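Side-chain contacts in siderophore enterobactin esterase (Emericella nidulans, PDB 6GUO), which hydrolyses the ester bonds of the bacterial siderophore enterobactin, allowing its iron to be released inside the fungal cell: residues 24-29 with 131-136; 54-59 with 141-146; 89-92 with 98-101. All blocks are in the same frame, centred on the assembly; numbering follows the deposited sequence.

Interaction 1: residues 24-29 with 131-136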
loop_
_atom_site.group_PDB
_atom_site.type_symbol
_atom_site.label_atom_id
_atom_site.label_comp_id
_atom_site.label_asym_id
_atom_site.label_seq_id
_atom_site.Cartn_x
_atom_site.Cartn_y
_atom_site.Cartn_z
ATOM N N ALA A 24 5.617 17.465 22.094
ATOM C CA ALA A 24 5.711 17.094 23.503
ATOM C C ALA A 24 4.792 17.981 24.326
ATOM O O ALA A 24 4.585 19.138 23.978
ATOM C CB ALA A 24 7.145 17.226 23.987
ATOM N N GLY A 25 4.260 17.430 25.415
ATOM C CA GLY A 25 3.340 18.156 26.296
ATOM C C GLY A 25 2.444 17.253 27.127
ATOM O O GLY A 25 2.259 17.493 28.317
ATOM N N LYS A 26 1.886 16.218 26.499
ATOM C CA LYS A 26 0.990 15.282 27.185
ATOM C C LYS A 26 1.777 14.341 28.098
ATOM O O LYS A 26 2.886 13.926 27.755
ATOM C CB LYS A 26 0.182 14.461 26.174
ATOM C CG LYS A 26 -1.020 13.754 26.781
ATOM C CD LYS A 26 -1.649 12.768 25.813
ATOM C CE LYS A 26 -2.963 12.230 26.355
ATOM N NZ LYS A 26 -4.070 13.222 26.259
ATOM N N LYS A 27 1.182 14.006 29.246
ATOM C CA LYS A 27 1.770 13.075 30.229
ATOM C C LYS A 27 2.173 11.731 29.614
ATOM O O LYS A 27 3.259 11.216 29.890
ATOM C CB LYS A 27 0.769 12.773 31.348
ATOM C CG LYS A 27 0.421 13.925 32.282
ATOM C CD LYS A 27 -0.984 13.767 32.861
ATOM C CE LYS A 27 -1.181 12.461 33.630
ATOM N NZ LYS A 27 -2.622 12.109 33.767
ATOM N N ASP A 28 1.285 11.177 28.788
ATOM C CA ASP A 28 1.479 9.860 28.153
ATOM C C ASP A 28 2.735 9.769 27.274
ATOM O O ASP A 28 3.228 8.668 27.010
ATOM C CB ASP A 28 0.249 9.472 27.315
ATOM C CG ASP A 28 -1.015 9.323 28.152
ATOM O OD1 ASP A 28 -1.333 10.253 28.923
ATOM O OD2 ASP A 28 -1.697 8.282 28.027
ATOM N N GLY A 29 3.226 10.919 26.813
ATOM C CA GLY A 29 4.478 11.013 26.067
ATOM C C GLY A 29 4.261 11.823 24.808
ATOM O O GLY A 29 3.127 12.214 24.512
ATOM N N ALA A 131 -10.397 9.618 23.223
ATOM C CA ALA A 131 -10.661 10.030 21.830
ATOM C C ALA A 131 -11.059 11.490 21.671
ATOM O O ALA A 131 -10.657 12.131 20.698
ATOM C CB ALA A 131 -11.699 9.135 21.180
ATOM N N ASP A 132 -11.839 12.020 22.611
ATOM C CA ASP A 132 -12.210 13.439 22.556
ATOM C C ASP A 132 -10.994 14.347 22.727
ATOM O O ASP A 132 -10.880 15.354 22.030
ATOM C CB ASP A 132 -13.300 13.772 23.580
ATOM C CG ASP A 132 -14.641 13.149 23.228
ATOM O OD1 ASP A 132 -14.909 12.918 22.030
ATOM O OD2 ASP A 132 -15.437 12.891 24.151
ATOM N N GLU A 133 -10.088 13.973 23.632
ATOM C CA GLU A 133 -8.821 14.693 23.820
ATOM C C GLU A 133 -7.957 14.644 22.558
ATOM O O GLU A 133 -7.391 15.655 22.142
ATOM C CB GLU A 133 -8.034 14.113 25.002
ATOM C CG GLU A 133 -8.678 14.351 26.361
ATOM C CD GLU A 133 -7.982 13.617 27.498
ATOM O OE1 GLU A 133 -6.868 13.084 27.300
ATOM O OE2 GLU A 133 -8.559 13.577 28.604
ATOM N N PHE A 134 -7.872 13.463 21.954
ATOM C CA PHE A 134 -7.076 13.258 20.744
ATOM C C PHE A 134 -7.642 14.013 19.537
ATOM O O PHE A 134 -6.912 14.611 18.753
ATOM C CB PHE A 134 -6.979 11.755 20.439
ATOM C CG PHE A 134 -5.919 11.397 19.434
ATOM C CD1 PHE A 134 -4.636 11.942 19.515
ATOM C CD2 PHE A 134 -6.191 10.482 18.421
ATOM C CE1 PHE A 134 -3.660 11.603 18.597
ATOM C CE2 PHE A 134 -5.212 10.137 17.502
ATOM C CZ PHE A 134 -3.947 10.697 17.586
ATOM N N LEU A 135 -8.944 13.991 19.408
ATOM C CA LEU A 135 -9.633 14.697 18.336
ATOM C C LEU A 135 -9.458 16.217 18.463
ATOM O O LEU A 135 -9.254 16.912 17.468
ATOM C CB LEU A 135 -11.106 14.307 18.358
ATOM C CG LEU A 135 -12.041 14.752 17.237
ATOM C CD1 LEU A 135 -11.363 14.741 15.874
ATOM C CD2 LEU A 135 -13.251 13.831 17.220
ATOM N N THR A 136 -9.526 16.714 19.699
ATOM C CA THR A 136 -9.223 18.115 20.000
ATOM C C THR A 136 -7.778 18.451 19.614
ATOM O O THR A 136 -7.520 19.486 18.996
ATOM C CB THR A 136 -9.468 18.413 21.495
ATOM O OG1 THR A 136 -10.836 18.137 21.810
ATOM C CG2 THR A 136 -9.167 19.855 21.839
#

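Interaction 2: residues 54-59 with 141-146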
loop_
_atom_site.group_PDB
_atom_site.type_symbol
_atom_site.label_atom_id
_atom_site.label_comp_id
_atom_site.label_asym_id
_atom_site.label_seq_id
_atom_site.Cartn_x
_atom_site.Cartn_y
_atom_site.Cartn_z
ATOM N N ALA A 54 -6.067 17.364 1.930
ATOM C CA ALA A 54 -5.295 16.787 3.027
ATOM C C ALA A 54 -5.956 15.526 3.552
ATOM O O ALA A 54 -7.181 15.450 3.635
ATOM C CB ALA A 54 -5.132 17.800 4.147
ATOM N N VAL A 55 -5.137 14.538 3.904
ATOM C CA VAL A 55 -5.623 13.333 4.555
ATOM C C VAL A 55 -4.860 13.160 5.861
ATOM O O VAL A 55 -3.625 13.220 5.887
ATOM C CB VAL A 55 -5.548 12.076 3.651
ATOM C CG1 VAL A 55 -4.128 11.753 3.206
ATOM C CG2 VAL A 55 -6.191 10.886 4.348
ATOM N N TYR A 56 -5.627 12.992 6.937
ATOM C CA TYR A 56 -5.107 12.792 8.282
ATOM C C TYR A 56 -5.245 11.315 8.631
ATOM O O TYR A 56 -6.311 10.729 8.443
ATOM C CB TYR A 56 -5.860 13.685 9.281
ATOM C CG TYR A 56 -5.523 15.147 9.096
ATOM C CD1 TYR A 56 -4.588 15.775 9.916
ATOM C CD2 TYR A 56 -6.106 15.896 8.073
ATOM C CE1 TYR A 56 -4.250 17.108 9.733
ATOM C CE2 TYR A 56 -5.773 17.231 7.882
ATOM C CZ TYR A 56 -4.850 17.833 8.719
ATOM O OH TYR A 56 -4.511 19.151 8.532
ATOM N N LEU A 57 -4.162 10.720 9.126
ATOM C CA LEU A 57 -4.112 9.293 9.425
ATOM C C LEU A 57 -3.820 9.072 10.904
ATOM O O LEU A 57 -2.846 9.605 11.415
ATOM C CB LEU A 57 -3.007 8.623 8.607
ATOM C CG LEU A 57 -2.886 8.931 7.114
ATOM C CD1 LEU A 57 -1.594 8.333 6.573
ATOM C CD2 LEU A 57 -4.077 8.385 6.359
ATOM N N VAL A 58 -4.654 8.281 11.579
ATOM C CA VAL A 58 -4.319 7.797 12.933
ATOM C C VAL A 58 -3.641 6.433 12.796
ATOM O O VAL A 58 -3.701 5.832 11.733
ATOM C CB VAL A 58 -5.525 7.802 13.892
ATOM C CG1 VAL A 58 -6.019 9.231 14.072
ATOM C CG2 VAL A 58 -6.650 6.881 13.428
ATOM N N ASP A 59 -2.973 5.960 13.850
ATOM C CA ASP A 59 -1.922 4.916 13.722
ATOM C C ASP A 59 -0.909 5.343 12.663
ATOM O O ASP A 59 -0.543 4.567 11.763
ATOM C CB ASP A 59 -2.486 3.534 13.364
ATOM C CG ASP A 59 -3.342 2.944 14.453
ATOM O OD1 ASP A 59 -2.950 3.007 15.641
ATOM O OD2 ASP A 59 -4.398 2.370 14.120
ATOM N N ILE A 141 -4.383 21.623 17.461
ATOM C CA ILE A 141 -2.920 21.694 17.548
ATOM C C ILE A 141 -2.249 21.248 16.246
ATOM O O ILE A 141 -1.484 22.011 15.650
ATOM C CB ILE A 141 -2.381 20.852 18.734
ATOM C CG1 ILE A 141 -3.087 21.232 20.046
ATOM C CG2 ILE A 141 -0.867 20.994 18.873
ATOM C CD1 ILE A 141 -2.942 22.685 20.465
ATOM N N VAL A 142 -2.540 20.027 15.802
ATOM C CA VAL A 142 -1.847 19.463 14.635
ATOM C C VAL A 142 -2.273 20.162 13.346
ATOM O O VAL A 142 -1.441 20.657 12.588
ATOM C CB VAL A 142 -2.072 17.939 14.501
ATOM C CG1 VAL A 142 -1.400 17.399 13.240
ATOM C CG2 VAL A 142 -1.543 17.216 15.733
ATOM N N ARG A 143 -3.573 20.211 13.111
ATOM C CA ARG A 143 -4.090 20.772 11.867
ATOM C C ARG A 143 -3.697 22.242 11.637
ATOM O O ARG A 143 -3.236 22.584 10.553
ATOM C CB ARG A 143 -5.594 20.549 11.789
ATOM C CG ARG A 143 -6.266 21.148 10.579
ATOM C CD ARG A 143 -7.538 20.375 10.313
ATOM N NE ARG A 143 -8.398 21.065 9.379
ATOM C CZ ARG A 143 -9.612 20.650 9.028
ATOM N NH1 ARG A 143 -10.318 21.371 8.163
ATOM N NH2 ARG A 143 -10.122 19.519 9.529
ATOM N N PRO A 144 -3.845 23.106 12.660
ATOM C CA PRO A 144 -3.383 24.484 12.482
ATOM C C PRO A 144 -1.876 24.623 12.295
ATOM O O PRO A 144 -1.448 25.502 11.561
ATOM C CB PRO A 144 -3.854 25.183 13.766
ATOM C CG PRO A 144 -5.032 24.380 14.203
ATOM C CD PRO A 144 -4.626 22.965 13.899
ATOM N N PHE A 145 -1.081 23.771 12.936
ATOM C CA PHE A 145 0.359 23.757 12.694
ATOM C C PHE A 145 0.662 23.476 11.219
ATOM O O PHE A 145 1.443 24.193 10.593
ATOM C CB PHE A 145 1.061 22.735 13.593
ATOM C CG PHE A 145 2.509 22.527 13.252
ATOM C CD1 PHE A 145 3.463 23.466 13.632
ATOM C CD2 PHE A 145 2.923 21.394 12.549
ATOM C CE1 PHE A 145 4.803 23.282 13.319
ATOM C CE2 PHE A 145 4.262 21.208 12.229
ATOM C CZ PHE A 145 5.202 22.153 12.618
ATOM N N VAL A 146 0.021 22.453 10.663
ATOM C CA VAL A 146 0.240 22.089 9.261
ATOM C C VAL A 146 -0.234 23.205 8.319
ATOM O O VAL A 146 0.495 23.606 7.401
ATOM C CB VAL A 146 -0.430 20.735 8.923
ATOM C CG1 VAL A 146 -0.357 20.438 7.428
ATOM C CG2 VAL A 146 0.235 19.617 9.714
#

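Interaction 3: residues 89-92 with 98-101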
loop_
_atom_site.group_PDB
_atom_site.type_symbol
_atom_site.label_atom_id
_atom_site.label_comp_id
_atom_site.label_asym_id
_atom_site.label_seq_id
_atom_site.Cartn_x
_atom_site.Cartn_y
_atom_site.Cartn_z
ATOM N N ILE A 89 -0.555 10.982 12.279
ATOM C CA ILE A 89 -0.419 11.249 13.711
ATOM C C ILE A 89 -0.138 9.926 14.408
ATOM O O ILE A 89 -0.999 9.031 14.465
ATOM C CB ILE A 89 -1.652 11.942 14.318
ATOM C CG1 ILE A 89 -2.013 13.204 13.517
ATOM C CG2 ILE A 89 -1.384 12.326 15.774
ATOM C CD1 ILE A 89 -3.117 13.004 12.512
ATOM N N GLY A 90 1.081 9.815 14.922
ATOM C CA GLY A 90 1.568 8.596 15.534
ATOM C C GLY A 90 2.410 8.879 16.757
ATOM O O GLY A 90 2.177 9.858 17.474
ATOM N N TYR A 91 3.407 8.026 16.970
ATOM C CA TYR A 91 4.130 7.934 18.236
ATOM C C TYR A 91 5.625 7.732 17.983
ATOM O O TYR A 91 6.008 7.236 16.920
ATOM C CB TYR A 91 3.562 6.758 19.038
ATOM C CG TYR A 91 2.062 6.817 19.171
ATOM C CD1 TYR A 91 1.468 7.663 20.098
ATOM C CD2 TYR A 91 1.232 6.071 18.335
ATOM C CE1 TYR A 91 0.095 7.743 20.216
ATOM C CE2 TYR A 91 -0.151 6.138 18.448
ATOM C CZ TYR A 91 -0.717 6.981 19.388
ATOM O OH TYR A 91 -2.085 7.063 19.504
ATOM N N PRO A 92 6.479 8.115 18.955
ATOM C CA PRO A 92 7.926 7.937 18.820
ATOM C C PRO A 92 8.328 6.491 19.125
ATOM O O PRO A 92 8.890 6.195 20.183
ATOM C CB PRO A 92 8.491 8.928 19.848
ATOM C CG PRO A 92 7.463 8.932 20.924
ATOM C CD PRO A 92 6.143 8.822 20.207
ATOM N N PHE A 98 3.078 0.070 15.412
ATOM C CA PHE A 98 1.930 0.302 16.291
ATOM C C PHE A 98 2.409 0.549 17.712
ATOM O O PHE A 98 3.408 -0.032 18.137
ATOM C CB PHE A 98 0.974 -0.888 16.280
ATOM C CG PHE A 98 0.409 -1.192 14.923
ATOM C CD1 PHE A 98 -0.641 -0.441 14.410
ATOM C CD2 PHE A 98 0.929 -2.226 14.158
ATOM C CE1 PHE A 98 -1.160 -0.714 13.154
ATOM C CE2 PHE A 98 0.413 -2.509 12.902
ATOM C CZ PHE A 98 -0.635 -1.753 12.400
ATOM N N SER A 99 1.688 1.407 18.430
ATOM C CA SER A 99 1.964 1.701 19.834
ATOM C C SER A 99 0.786 1.275 20.714
ATOM O O SER A 99 -0.364 1.505 20.340
ATOM C CB SER A 99 2.190 3.199 20.015
ATOM O OG SER A 99 2.235 3.550 21.387
ATOM N N PRO A 100 1.062 0.710 21.912
ATOM C CA PRO A 100 -0.025 0.449 22.877
ATOM C C PRO A 100 -0.839 1.699 23.283
ATOM O O PRO A 100 -1.980 1.566 23.733
ATOM C CB PRO A 100 0.701 -0.122 24.105
ATOM C CG PRO A 100 2.057 -0.510 23.642
ATOM C CD PRO A 100 2.383 0.335 22.451
ATOM N N ARG A 101 -0.255 2.889 23.123
ATOM C CA ARG A 101 -0.942 4.160 23.412
ATOM C C ARG A 101 -2.206 4.397 22.581
ATOM O O ARG A 101 -3.062 5.190 22.968
ATOM C CB ARG A 101 0.015 5.340 23.216
ATOM C CG ARG A 101 1.098 5.414 24.282
ATOM C CD ARG A 101 2.105 6.512 23.997
ATOM N NE ARG A 101 1.477 7.830 23.872
ATOM C CZ ARG A 101 2.111 8.939 23.488
ATOM N NH1 ARG A 101 1.437 10.080 23.392
ATOM N NH2 ARG A 101 3.409 8.919 23.196
#

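Interaction 1: residues 24-29 with 131-136
The hairpin loop joining the antiparallel strands 18-24 and 31-36 reaches helix 131-150 through one surface salt bridge, from K26 to E133 in the first turns of the helix. The two backbones stay well apart, 10.4 Å between the CA atoms of K26 and E133, and the side chains bridge the gap. K26 sets out with CG opposite its backbone N (chi1 -164°) and runs straight as far as CE. A bend at chi4 (75°) then turns the ammonium so that NZ lies 3.0 Å from OE1 of E133, which it meets head-on, nearly in line with the C-O bond. The glutamate arrives extended beyond CG, and the two chains cross at about a right angle. OE1 also has a hydrogen bond with the hydroxyl of Y104, on helix 102-106, its stronger partner; K26 is poorly ordered, so the bridge may be mobile. On the loop side, a type I turn from K26 to G29 closes with the N of G29 3.2 Å from the O of K26. The carboxylate of D28, in the same turn, keeps its distance from the like charge of the glutamate, its OD1 6.4 Å from OE1 of E133. W5 of the second subunit packs on K26, and A24 pairs with a strand of that subunit, carrying the sheet across the interface. The result is a solvent-side ion pair between a beta-hairpin loop and the start of a helix, at the dimer edge of an alpha/beta-hydrolase sheet.

Interaction 2: residues 54-59 with 141-146
Y56, R143 and V146 make this contact, and Y56 supplies most of it: 89 of the 151 Å² buried between the segments. Its side chain leaves strand 52-58 toward helix 131-150, with CG opposite the carbonyl carbon (chi1 -70°), and spans the gap where the CA atoms of Y56 and R143 are 8.8 Å apart. The phenol end meets the aliphatic stem of the arginine. OH sits 3.4 Å from CG of R143, with CB and CD of the same residue on either side of that carbon, each 3.7 Å from the oxygen. The CZ of Y56 follows behind, 4.0 Å from CD of R143. The arginine is stretched out from CG to NE and passes across the end of the tyrosine at about a right angle, although its guanidinium plane lies only 25° from the plane of the ring. Carried past the phenol, that group has partners elsewhere: NH2 makes a weak hydrogen bond to the O of S181, and NE forms a long, weak ion pair with E147. V146, one turn further on, adds a lighter touch, its CB 4.4 Å from OH of Y56. I87 of the adjoining strand 83-90 packs against Y56 as well. The helix is irregular here, with a wider pi-type turn over 141-146 and a kink at P144, whose nitrogen has no hydrogen to give to the preceding turn. Farther round the helix, F145 stacks on F7 of the second subunit. This is the helix-on-sheet packing of an alpha/beta-hydrolase: helix 131-150 crosses over strand 52-58 in the right-handed connection that leads into strand 156-164, after which a GxSxG sequence probably forms the nucleophile elbow.

Interaction 3: residues 89-92 with 98-101
Y91, just past the end of strand 83-90, is packed tightly by S99 and R101 from the loop that returns across one face of its ring. CB of S99 presses on the ring at CD2 of Y91, 3.5 Å away, with OG above the same face toward its rim. Over that face too, CB of R101 makes a CH-pi contact, 4.3 Å from the centroid of the Y91 ring and 28° off its normal. Bending at chi3 (57°), the arginine then brings its guanidinium round so that CD1 of Y91 stands 3.6 Å above the centre of the guanidinium plane; the planes themselves are 61° apart. The phenol hydroxyl is held by D105. Looser is the outer side, where CD of P92 comes no closer than 4.1 Å to NH2 of R101. That nitrogen bonds to the O of P30, and the arginine also makes a cation-pi contact with Y31. At the subunit interface, the ring of F98 meets H77 of the second subunit. S99 does double duty, its OG accepting from the N of R101 (3.1 Å): a helix-capping bond at the entry to helix 102-106.

In the fold
Interactions 1 and 2 share helix 131-150, and their centres lie about 13 Å apart; that of interaction 3 is about 12 Å from the first and about 15 Å from the second. F134 ties the three together: its CE2 is 3.6 Å from CG1 of V58 in interaction 2, and its CZ 3.5 Å from CG2 of I89 in interaction 3. Strands 52-58 and 83-90 are sheet neighbours, with a probable hydrogen bond (2.8 Å) from N of I89 to O of L57. NH1 of R101 also makes a weak bond to O of G29 (2.9 Å) in the hairpin loop. Between helices 102-106 and 131-150, the chain carries the proline-rich insertion that narrows the active site.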